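Local coordinates for large adhesion protein (Lap) involved in biofilm formation (Marinobacter hydrocarbonoclasticus, PDB 6XI3) that probably helps to extend a biofilm-forming bacterial adhesin toward its target, as a calcium-binding chain of tandem Ig-like beta-sandwich repeats, at residues A[33-38]-A[45-50]; A[51-56]-A[75-80]; A[58-63]-A[101-106]; A[250-255]-A[266-271]. One frame throughout, in Å; residues are numbered along the deposited sequence.

Interaction 1. Residues A[33-38]-A[45-50]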
loop_
_atom_site.group_PDB
_atom_site.type_symbol
_atom_site.label_atom_id
_atom_site.label_comp_id
_atom_site.label_asym_id
_atom_site.label_seq_id
_atom_site.Cartn_x
_atom_site.Cartn_y
_atom_site.Cartn_z
ATOM N N SER A 33 29.532 -15.564 53.624
ATOM C CA SER A 33 29.032 -14.336 52.962
ATOM C C SER A 33 29.711 -14.246 51.617
ATOM O O SER A 33 30.866 -14.644 51.533
ATOM C CB SER A 33 29.228 -13.073 53.772
ATOM O OG SER A 33 30.580 -12.922 54.103
ATOM N N LEU A 34 28.969 -13.754 50.624
ATOM C CA LEU A 34 29.523 -13.381 49.308
ATOM C C LEU A 34 29.839 -11.885 49.396
ATOM O O LEU A 34 28.910 -11.098 49.406
ATOM C CB LEU A 34 28.488 -13.736 48.249
ATOM C CG LEU A 34 28.831 -13.318 46.827
ATOM C CD1 LEU A 34 30.089 -14.019 46.323
ATOM C CD2 LEU A 34 27.654 -13.616 45.924
ATOM N N ASP A 35 31.107 -11.531 49.562
ATOM C CA ASP A 35 31.507 -10.141 49.888
ATOM C C ASP A 35 31.531 -9.293 48.628
ATOM O O ASP A 35 31.122 -8.138 48.710
ATOM C CB ASP A 35 32.851 -10.115 50.571
ATOM C CG ASP A 35 32.767 -10.910 51.861
ATOM O OD1 ASP A 35 31.751 -10.767 52.557
ATOM O OD2 ASP A 35 33.697 -11.643 52.136
ATOM N N THR A 36 32.018 -9.827 47.521
ATOM C CA THR A 36 32.079 -9.046 46.262
ATOM C C THR A 36 31.932 -9.994 45.083
ATOM O O THR A 36 32.434 -11.113 45.129
ATOM C CB THR A 36 33.357 -8.202 46.099
ATOM O OG1 THR A 36 34.405 -9.034 45.620
ATOM C CG2 THR A 36 33.848 -7.509 47.348
ATOM N N VAL A 37 31.236 -9.527 44.064
ATOM C CA VAL A 37 31.243 -10.135 42.718
ATOM C C VAL A 37 31.832 -9.061 41.817
ATOM O O VAL A 37 31.240 -7.935 41.774
ATOM C CB VAL A 37 29.838 -10.526 42.249
ATOM C CG1 VAL A 37 29.837 -10.994 40.799
ATOM C CG2 VAL A 37 29.226 -11.559 43.164
ATOM N N ASP A 38 32.963 -9.383 41.197
ATOM C CA ASP A 38 33.633 -8.504 40.216
ATOM C C ASP A 38 33.209 -8.955 38.816
ATOM O O ASP A 38 33.806 -9.905 38.293
ATOM C CB ASP A 38 35.144 -8.509 40.458
ATOM C CG ASP A 38 35.914 -7.523 39.595
ATOM O OD1 ASP A 38 35.418 -7.182 38.485
ATOM O OD2 ASP A 38 37.033 -7.172 40.003
ATOM N N ASN A 45 34.725 -12.863 45.896
ATOM C CA ASN A 45 35.391 -12.943 47.218
ATOM C C ASN A 45 34.334 -13.397 48.215
ATOM O O ASN A 45 33.179 -12.814 48.207
ATOM C CB ASN A 45 36.036 -11.624 47.633
ATOM C CG ASN A 45 36.989 -11.052 46.603
ATOM O OD1 ASN A 45 37.414 -11.744 45.666
ATOM N ND2 ASN A 45 37.363 -9.792 46.820
ATOM N N LEU A 46 34.708 -14.416 48.995
ATOM C CA LEU A 46 33.872 -15.071 50.028
ATOM C C LEU A 46 34.605 -14.983 51.360
ATOM O O LEU A 46 35.837 -15.080 51.356
ATOM C CB LEU A 46 33.745 -16.561 49.710
ATOM C CG LEU A 46 33.316 -16.917 48.307
ATOM C CD1 LEU A 46 33.497 -18.394 48.080
ATOM C CD2 LEU A 46 31.872 -16.522 48.099
ATOM N N SER A 47 33.858 -14.980 52.451
ATOM C CA SER A 47 34.407 -15.181 53.807
ATOM C C SER A 47 33.374 -15.885 54.690
ATOM O O SER A 47 32.195 -16.014 54.301
ATOM C CB SER A 47 34.868 -13.863 54.399
ATOM O OG SER A 47 33.818 -12.907 54.404
ATOM N N GLY A 48 33.810 -16.340 55.856
ATOM C CA GLY A 48 32.850 -16.753 56.888
ATOM C C GLY A 48 33.511 -16.952 58.228
ATOM O O GLY A 48 34.728 -16.579 58.411
ATOM N N THR A 49 32.726 -17.519 59.123
ATOM C CA THR A 49 33.076 -17.782 60.535
ATOM C C THR A 49 32.621 -19.192 60.864
ATOM O O THR A 49 31.678 -19.696 60.220
ATOM C CB THR A 49 32.418 -16.762 61.479
ATOM O OG1 THR A 49 31.005 -16.974 61.385
ATOM C CG2 THR A 49 32.782 -15.336 61.124
ATOM N N THR A 50 33.215 -19.760 61.909
ATOM C CA THR A 50 32.840 -21.081 62.444
ATOM C C THR A 50 32.910 -21.006 63.948
ATOM O O THR A 50 33.679 -20.190 64.436
ATOM C CB THR A 50 33.748 -22.216 61.951
ATOM O OG1 THR A 50 35.087 -21.933 62.389
ATOM C CG2 THR A 50 33.664 -22.400 60.463
HETATM O O HOH W 1 36.372 -10.607 43.338
#
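S33 and S47 face each other as an antiparallel hydrogen-bonded pair: S33 N gives to S47 O at 2.8 Å, and S47 N returns a bond to S33 O. Farther along the ladder slips by one residue. There N45 O accepts two N-H groups, D35 N at 2.8 Å and T36 N at 3.3 Å, both from the same face of its carbonyl plane, while N45 N donates back to T36 O.

Among the side chains, the carboxylate of D35 holds two serines. With CG turned away from its own carbonyl carbon (chi1 -60°), D35 OD2 receives S47 OG on its syn lone pair at 2.6 Å. D35 OD1 takes S33 OG at 2.9 Å, again from the syn side but 28° out of the carboxylate plane. The amide of N45 lies across T36; its OD1 accepts from a water at 2.8 Å, which reaches T36 OG1 only weakly, and from G87 N of strand 82-89.

Apolar contact is confined to the opposite face, where L34 CD1 meets L46 CD2 at 3.5 Å. L46 also packs on V100 of strand 96-105, in the facing sheet.

D35 and T36 standing together against N45 form a classic beta bulge, set in the hairpin of strands 29-38 and 43-51 at the edge of an Ig-like beta-sandwich sheet.

Interaction 2. Residues A[51-56]-A[75-80]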
loop_
_atom_site.group_PDB
_atom_site.type_symbol
_atom_site.label_atom_id
_atom_site.label_comp_id
_atom_site.label_asym_id
_atom_site.label_seq_id
_atom_site.Cartn_x
_atom_site.Cartn_y
_atom_site.Cartn_z
ATOM N N THR A 51 32.129 -21.854 64.599
ATOM C CA THR A 51 32.174 -22.113 66.058
ATOM C C THR A 51 32.350 -23.616 66.196
ATOM O O THR A 51 31.611 -24.345 65.485
ATOM C CB THR A 51 30.896 -21.624 66.764
ATOM O OG1 THR A 51 30.689 -20.254 66.430
ATOM C CG2 THR A 51 30.981 -21.725 68.269
ATOM N N ASP A 52 33.296 -24.050 67.025
ATOM C CA ASP A 52 33.474 -25.474 67.383
ATOM C C ASP A 52 33.881 -26.258 66.147
ATOM O O ASP A 52 33.610 -27.465 66.139
ATOM C CB ASP A 52 32.184 -26.118 67.901
ATOM C CG ASP A 52 31.804 -25.634 69.280
ATOM O OD1 ASP A 52 32.646 -24.968 69.921
ATOM O OD2 ASP A 52 30.658 -25.914 69.698
ATOM N N VAL A 53 34.491 -25.604 65.162
ATOM C CA VAL A 53 35.234 -26.293 64.069
ATOM C C VAL A 53 36.724 -26.135 64.373
ATOM O O VAL A 53 37.157 -24.999 64.696
ATOM C CB VAL A 53 34.868 -25.731 62.682
ATOM C CG1 VAL A 53 35.668 -26.400 61.580
ATOM C CG2 VAL A 53 33.366 -25.819 62.396
ATOM N N ALA A 54 37.488 -27.223 64.285
ATOM C CA ALA A 54 38.940 -27.220 64.580
ATOM C C ALA A 54 39.656 -26.376 63.535
ATOM O O ALA A 54 39.417 -26.531 62.329
ATOM C CB ALA A 54 39.529 -28.601 64.610
ATOM N N PRO A 55 40.581 -25.496 63.968
ATOM C CA PRO A 55 41.478 -24.838 63.020
ATOM C C PRO A 55 42.194 -25.922 62.193
ATOM O O PRO A 55 42.495 -26.969 62.734
ATOM C CB PRO A 55 42.414 -24.022 63.916
ATOM C CG PRO A 55 41.675 -23.856 65.229
ATOM C CD PRO A 55 40.847 -25.113 65.372
ATOM N N ASN A 56 42.357 -25.663 60.891
ATOM C CA ASN A 56 43.030 -26.525 59.892
ATOM C C ASN A 56 42.047 -27.526 59.276
ATOM O O ASN A 56 42.462 -28.278 58.355
ATOM C CB ASN A 56 44.320 -27.122 60.480
ATOM C CG ASN A 56 45.300 -26.022 60.865
ATOM O OD1 ASN A 56 45.448 -25.046 60.126
ATOM N ND2 ASN A 56 45.975 -26.161 62.001
ATOM N N ALA A 75 38.313 -23.865 51.474
ATOM C CA ALA A 75 39.072 -22.907 52.299
ATOM C C ALA A 75 39.489 -23.561 53.603
ATOM O O ALA A 75 38.774 -24.481 54.032
ATOM C CB ALA A 75 38.219 -21.709 52.596
ATOM N N THR A 76 40.533 -23.036 54.253
ATOM C CA THR A 76 40.965 -23.552 55.579
ATOM C C THR A 76 40.493 -22.614 56.709
ATOM O O THR A 76 40.653 -21.385 56.643
ATOM C CB THR A 76 42.458 -23.858 55.604
ATOM O OG1 THR A 76 42.746 -24.962 54.737
ATOM C CG2 THR A 76 42.925 -24.172 57.012
ATOM N N VAL A 77 39.933 -23.201 57.754
ATOM C CA VAL A 77 39.551 -22.511 59.011
ATOM C C VAL A 77 40.814 -22.065 59.752
ATOM O O VAL A 77 41.689 -22.931 60.085
ATOM C CB VAL A 77 38.649 -23.420 59.868
ATOM C CG1 VAL A 77 38.309 -22.775 61.185
ATOM C CG2 VAL A 77 37.376 -23.820 59.127
ATOM N N GLY A 78 40.878 -20.779 60.077
ATOM C CA GLY A 78 42.022 -20.183 60.785
ATOM C C GLY A 78 41.970 -20.481 62.277
ATOM O O GLY A 78 40.945 -21.076 62.765
ATOM N N ALA A 79 43.020 -20.091 62.991
ATOM C CA ALA A 79 43.100 -20.108 64.466
ATOM C C ALA A 79 41.817 -19.509 65.061
ATOM O O ALA A 79 41.333 -20.087 66.003
ATOM C CB ALA A 79 44.343 -19.386 64.964
ATOM N N ASP A 80 41.284 -18.422 64.500
ATOM C CA ASP A 80 40.125 -17.666 65.066
ATOM C C ASP A 80 38.777 -18.149 64.504
ATOM O O ASP A 80 37.707 -17.528 64.788
ATOM C CB ASP A 80 40.331 -16.167 64.860
ATOM C CG ASP A 80 40.173 -15.698 63.424
ATOM O OD1 ASP A 80 39.829 -16.510 62.514
ATOM O OD2 ASP A 80 40.370 -14.517 63.228
HETATM O O HOH W 2 44.368 -22.893 60.829
#
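V77 turns its CB toward the loop 51-56, and the side chain meets that loop atom by atom. CB lies 4.0 Å from A54 O. Beyond it the two methyls part: CG1, anti to the backbone N (chi1 177°), stays beside A54 O and also packs against T50 at the end of strand 43-51, whereas CG2 goes to V53 and touches its CG1 at 3.9 Å. The two valines cross at about a right angle and touch through one methyl each. Both are buried, and V59 of the neighbouring strand packs on V77 as well.

The carbonyl of the same residue does the polar work. V77 O accepts N56 N at 2.9 Å in a fairly straight bond (165° at the hydrogen), and a water donates to it at 2.8 Å while also donating to N56 OD1. P55 CA-H adds a weak contact to this oxygen. The proline ring continues beside the turn, its CB 3.5 Å from G78 O and its CG 3.9 Å from A79 O. T76 places CG2 3.7 Å from N56 CA, while its OG1 is hydrogen-bonded to Q58 NE2.

A single direct backbone bond thus fixes where the loop meets the end of strand 70-76 and the turn after it, with a water as second link. The remainder is a buried valine pair and proline CB and CG against backbone oxygens nearer the surface. Such chemistry implies a join of apolar contact and one well-directed N-H, without charge pairing between the two segments.

Interaction 3. Residues A[58-63]-A[101-106]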
loop_
_atom_site.group_PDB
_atom_site.type_symbol
_atom_site.label_atom_id
_atom_site.label_comp_id
_atom_site.label_asym_id
_atom_site.label_seq_id
_atom_site.Cartn_x
_atom_site.Cartn_y
_atom_site.Cartn_z
ATOM N N GLN A 58 38.606 -27.929 56.804
ATOM C CA GLN A 58 38.239 -27.280 55.529
ATOM C C GLN A 58 36.741 -26.958 55.521
ATOM O O GLN A 58 35.941 -27.708 56.147
ATOM C CB GLN A 58 38.648 -28.174 54.353
ATOM C CG GLN A 58 40.122 -28.019 54.000
ATOM C CD GLN A 58 41.029 -28.588 55.060
ATOM O OE1 GLN A 58 40.944 -29.776 55.325
ATOM N NE2 GLN A 58 41.912 -27.763 55.636
ATOM N N VAL A 59 36.414 -25.847 54.850
ATOM C CA VAL A 59 35.043 -25.468 54.441
ATOM C C VAL A 59 34.924 -25.736 52.949
ATOM O O VAL A 59 35.706 -25.167 52.199
ATOM C CB VAL A 59 34.724 -24.005 54.745
ATOM C CG1 VAL A 59 33.300 -23.680 54.340
ATOM C CG2 VAL A 59 34.976 -23.651 56.195
ATOM N N ALA A 60 34.013 -26.620 52.557
ATOM C CA ALA A 60 33.726 -26.910 51.132
ATOM C C ALA A 60 32.738 -25.851 50.648
ATOM O O ALA A 60 31.801 -25.455 51.399
ATOM C CB ALA A 60 33.162 -28.296 50.950
ATOM N N ILE A 61 32.937 -25.368 49.439
ATOM C CA ILE A 61 32.092 -24.270 48.936
ATOM C C ILE A 61 31.613 -24.664 47.552
ATOM O O ILE A 61 32.417 -25.198 46.784
ATOM C CB ILE A 61 32.885 -22.966 48.931
ATOM C CG1 ILE A 61 33.067 -22.449 50.351
ATOM C CG2 ILE A 61 32.205 -21.935 48.051
ATOM C CD1 ILE A 61 34.264 -21.588 50.474
ATOM N N THR A 62 30.347 -24.424 47.274
ATOM C CA THR A 62 29.840 -24.467 45.880
ATOM C C THR A 62 29.271 -23.094 45.539
ATOM O O THR A 62 28.683 -22.395 46.422
ATOM C CB THR A 62 28.842 -25.603 45.648
ATOM O OG1 THR A 62 27.749 -25.249 46.492
ATOM C CG2 THR A 62 29.413 -26.965 45.983
ATOM N N ILE A 63 29.488 -22.698 44.298
ATOM C CA ILE A 63 28.812 -21.514 43.721
ATOM C C ILE A 63 28.058 -22.049 42.516
ATOM O O ILE A 63 28.720 -22.615 41.636
ATOM C CB ILE A 63 29.802 -20.413 43.345
ATOM C CG1 ILE A 63 30.844 -20.209 44.446
ATOM C CG2 ILE A 63 29.007 -19.153 43.025
ATOM C CD1 ILE A 63 31.772 -19.074 44.179
ATOM N N GLU A 101 26.978 -22.150 48.648
ATOM C CA GLU A 101 26.687 -23.114 49.755
ATOM C C GLU A 101 28.022 -23.413 50.439
ATOM O O GLU A 101 28.991 -23.727 49.720
ATOM C CB GLU A 101 26.048 -24.422 49.267
ATOM C CG GLU A 101 24.630 -24.303 48.714
ATOM C CD GLU A 101 23.519 -23.891 49.685
ATOM O OE1 GLU A 101 23.669 -24.123 50.937
ATOM O OE2 GLU A 101 22.502 -23.321 49.194
ATOM N N ALA A 102 28.099 -23.253 51.759
ATOM C CA ALA A 102 29.295 -23.650 52.516
ATOM C C ALA A 102 28.929 -24.844 53.394
ATOM O O ALA A 102 27.791 -24.895 53.871
ATOM C CB ALA A 102 29.792 -22.496 53.329
ATOM N N SER A 103 29.860 -25.767 53.602
ATOM C CA SER A 103 29.629 -26.928 54.496
ATOM C C SER A 103 30.915 -27.253 55.243
ATOM O O SER A 103 32.028 -27.086 54.714
ATOM C CB SER A 103 29.077 -28.111 53.748
ATOM O OG SER A 103 30.056 -28.666 52.884
ATOM N N ALA A 104 30.759 -27.680 56.482
ATOM C CA ALA A 104 31.884 -28.177 57.282
ATOM C C ALA A 104 31.318 -29.105 58.358
ATOM O O ALA A 104 30.067 -29.304 58.402
ATOM C CB ALA A 104 32.656 -27.000 57.840
ATOM N N GLN A 105 32.206 -29.696 59.137
ATOM C CA GLN A 105 31.824 -30.556 60.282
ATOM C C GLN A 105 32.408 -29.922 61.541
ATOM O O GLN A 105 33.584 -29.539 61.545
ATOM C CB GLN A 105 32.332 -31.989 60.106
ATOM C CG GLN A 105 31.684 -32.718 58.937
ATOM C CD GLN A 105 32.371 -32.402 57.627
ATOM O OE1 GLN A 105 33.596 -32.340 57.549
ATOM N NE2 GLN A 105 31.585 -32.154 56.579
ATOM N N ASP A 106 31.628 -29.899 62.606
ATOM C CA ASP A 106 32.161 -29.503 63.925
ATOM C C ASP A 106 33.064 -30.651 64.428
ATOM O O ASP A 106 33.206 -31.696 63.745
ATOM C CB ASP A 106 31.003 -29.025 64.804
ATOM C CG ASP A 106 30.143 -30.103 65.440
ATOM O OD1 ASP A 106 30.544 -31.283 65.419
ATOM O OD2 ASP A 106 29.096 -29.729 65.997
HETATM O O HOH W 3 35.019 -29.384 58.187
HETATM O O HOH W 4 29.445 -27.023 50.111
#
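A60 O is approached by three groups: S103 N donates to it at 3.0 Å, a water donates weakly at 3.1 Å, and A102 CA lies 3.3 Å from A60 O as a CA-H...O contact. The same water lies close to S103 OG and so spans the two strands on their outer face. A60 N answers with a bond to S103 O. Farther along, T62 and E101 form the next hydrogen-bonded pair, with E101 N to T62 O at 2.8 Å and T62 N to E101 O at 2.9 Å.

Above this second pair T62 OG1 sits 3.4 Å from E101 CB. The glutamate chain bends at chi2 (-65°), which carries its carboxylate away from the threonine.

Across the two strands, the contacts of the other face are aliphatic. The chi1 of V59 (-179°) swings CG1 across to A102, 3.8 Å from A102 CB, while I61 CG1 lies rather farther from A102 CB, at 4.4 Å. Y83 covers V59 and A102, and L85 covers I61, both from strand 82-89 of the opposing sheet.

Where the strands begin to part, a water takes over the linkage, donating to Q58 O and accepting from Q105 N. An outer face turned to solvent and an inner face packed on the second sheet are what a beta-sandwich requires; here 58-64 and 96-105 are the inner pair of a four-stranded antiparallel sheet in an Ig-like domain.

Interaction 4. Residues A[250-255]-A[266-271]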
loop_
_atom_site.group_PDB
_atom_site.type_symbol
_atom_site.label_atom_id
_atom_site.label_comp_id
_atom_site.label_asym_id
_atom_site.label_seq_id
_atom_site.Cartn_x
_atom_site.Cartn_y
_atom_site.Cartn_z
ATOM N N ASN A 250 -9.447 3.734 1.355
ATOM C CA ASN A 250 -9.534 5.219 1.346
ATOM C C ASN A 250 -8.551 5.855 0.373
ATOM O O ASN A 250 -8.518 7.097 0.331
ATOM C CB ASN A 250 -9.310 5.808 2.745
ATOM C CG ASN A 250 -10.401 5.360 3.688
ATOM O OD1 ASN A 250 -11.483 4.977 3.245
ATOM N ND2 ASN A 250 -10.132 5.388 4.980
ATOM N N SER A 251 -7.810 5.080 -0.419
ATOM C CA SER A 251 -6.962 5.666 -1.490
ATOM C C SER A 251 -7.855 6.469 -2.444
ATOM O O SER A 251 -8.996 6.073 -2.703
ATOM C CB SER A 251 -6.173 4.641 -2.258
ATOM O OG SER A 251 -5.405 3.883 -1.374
ATOM N N GLN A 252 -7.310 7.553 -2.967
ATOM C CA GLN A 252 -8.012 8.443 -3.909
ATOM C C GLN A 252 -7.892 7.865 -5.317
ATOM O O GLN A 252 -6.780 7.437 -5.707
ATOM C CB GLN A 252 -7.371 9.832 -3.859
ATOM C CG GLN A 252 -8.022 10.828 -4.808
ATOM C CD GLN A 252 -7.533 12.237 -4.560
ATOM O OE1 GLN A 252 -7.355 12.661 -3.428
ATOM N NE2 GLN A 252 -7.373 13.002 -5.620
ATOM N N VAL A 253 -8.990 7.902 -6.051
ATOM C CA VAL A 253 -9.071 7.604 -7.495
ATOM C C VAL A 253 -9.312 8.947 -8.170
ATOM O O VAL A 253 -10.303 9.605 -7.826
ATOM C CB VAL A 253 -10.200 6.610 -7.789
ATOM C CG1 VAL A 253 -10.270 6.242 -9.267
ATOM C CG2 VAL A 253 -10.043 5.369 -6.923
ATOM N N ASP A 254 -8.464 9.306 -9.117
ATOM C CA ASP A 254 -8.609 10.520 -9.944
ATOM C C ASP A 254 -9.162 10.074 -11.280
ATOM O O ASP A 254 -8.592 9.112 -11.853
ATOM C CB ASP A 254 -7.275 11.225 -10.127
ATOM C CG ASP A 254 -6.745 11.759 -8.809
ATOM O OD1 ASP A 254 -7.580 12.153 -7.933
ATOM O OD2 ASP A 254 -5.516 11.768 -8.680
ATOM N N LEU A 255 -10.245 10.716 -11.714
ATOM C CA LEU A 255 -10.929 10.351 -12.958
ATOM C C LEU A 255 -10.905 11.556 -13.874
ATOM O O LEU A 255 -10.882 12.685 -13.371
ATOM C CB LEU A 255 -12.358 9.896 -12.681
ATOM C CG LEU A 255 -12.474 8.639 -11.822
ATOM C CD1 LEU A 255 -12.917 9.000 -10.431
ATOM C CD2 LEU A 255 -13.437 7.657 -12.431
ATOM N N THR A 266 -12.871 16.703 -14.470
ATOM C CA THR A 266 -12.183 15.900 -13.434
ATOM C C THR A 266 -13.208 15.527 -12.362
ATOM O O THR A 266 -14.121 16.347 -12.079
ATOM C CB THR A 266 -10.986 16.646 -12.836
ATOM O OG1 THR A 266 -11.482 17.756 -12.088
ATOM C CG2 THR A 266 -10.009 17.102 -13.897
ATOM N N ALA A 267 -13.035 14.332 -11.814
ATOM C CA ALA A 267 -13.801 13.772 -10.691
ATOM C C ALA A 267 -12.844 12.996 -9.800
ATOM O O ALA A 267 -11.749 12.605 -10.243
ATOM C CB ALA A 267 -14.905 12.900 -11.193
ATOM N N THR A 268 -13.242 12.784 -8.561
ATOM C CA THR A 268 -12.418 11.989 -7.633
ATOM C C THR A 268 -13.353 11.225 -6.683
ATOM O O THR A 268 -14.486 11.665 -6.475
ATOM C CB THR A 268 -11.370 12.904 -6.985
ATOM O OG1 THR A 268 -10.575 12.098 -6.120
ATOM C CG2 THR A 268 -11.983 14.006 -6.157
ATOM N N THR A 269 -12.922 10.064 -6.194
ATOM C CA THR A 269 -13.626 9.308 -5.137
ATOM C C THR A 269 -12.566 8.458 -4.444
ATOM O O THR A 269 -11.396 8.658 -4.726
ATOM C CB THR A 269 -14.842 8.535 -5.668
ATOM O OG1 THR A 269 -15.562 8.137 -4.512
ATOM C CG2 THR A 269 -14.535 7.328 -6.527
ATOM N N THR A 270 -12.974 7.610 -3.519
ATOM C CA THR A 270 -12.042 6.819 -2.693
ATOM C C THR A 270 -12.394 5.341 -2.792
ATOM O O THR A 270 -13.541 5.008 -3.060
ATOM C CB THR A 270 -12.042 7.306 -1.241
ATOM O OG1 THR A 270 -13.361 7.153 -0.762
ATOM C CG2 THR A 270 -11.611 8.745 -1.095
ATOM N N VAL A 271 -11.397 4.486 -2.562
ATOM C CA VAL A 271 -11.570 3.023 -2.655
ATOM C C VAL A 271 -12.143 2.519 -1.317
ATOM O O VAL A 271 -11.682 2.989 -0.269
ATOM C CB VAL A 271 -10.216 2.376 -3.022
ATOM C CG1 VAL A 271 -10.280 0.868 -3.031
ATOM C CG2 VAL A 271 -9.690 2.871 -4.357
HETATM O O HOH W 5 -12.648 7.595 1.960
HETATM O O HOH W 6 -9.149 14.688 -9.550
#
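T268 OG1 stands obliquely above the amide of Q252, displaced toward the side between CG and NE2; it lies 3.4 Å from both Q252 CD and Q252 NE2, and the angle at NE2 is too poor for a hydrogen bond. Held beside its own carbonyl carbon (chi1 180°), Q252 CG comes nearer still, 3.1 Å from T268 OG1. The side chains of D254 and T268 run side by side, pointing the same way, with D254 OD1 3.5 Å from T268 OG1. A very short approach of Q252 NE2 to D254 OD1 is doubtful in its length. T268 OG1 also lies 3.0 Å from V253 O, though where its proton goes is not settled. At the far end the amide of N250 reaches T270 OG1 through a water, which N250 OD1 holds only weakly.

Q252, D254, T268 and T270 line the outer face of a beta hairpin, strands 252-258 and 264-270, the latter being an outermost strand of a four-stranded sheet in an Ig-like sandwich. V253 and T269 make one hydrogen-bonded pair, with V253 N to T269 O at 2.8 Å and almost straight (179°). L255 and A267 make another; there A267 N stands above the L255 carbonyl plane, 44° out of it. Past the strand ends N250 N still donates to V271 O, and V271 N to S251 O; the hydroxyl of S251 bonds to A248 O.

On the inner face V253 CG2 meets V271 CG2 at 3.6 Å, the two side chains crossing at about a right angle, and L255 CB faces A267 CB at 4.2 Å. Y277 and L279 of the opposite sheet close over this side, Y277 on V253 and T269, L279 on A267.

In the fold
From the N terminus, interaction 1 closes first, pairing the arms of the hairpin 29-38/43-51. The chain then leaves that sheet through the loop 51-56, which interaction 2 ties to the end of strand 70-76. Interaction 3 opens inside this loop closure and ends beyond it, so 2 and 3 cross; strands 70-76 and 58-64, one from each contact, are neighbours in one sheet, where A75 O faces V59 N. Interaction 1 belongs to the other sheet, and L46 against I61 joins it to interaction 3 through the sandwich core. Interaction 4 closes a later hairpin in a separate sheet, its centre about 81 Å from that of interaction 3.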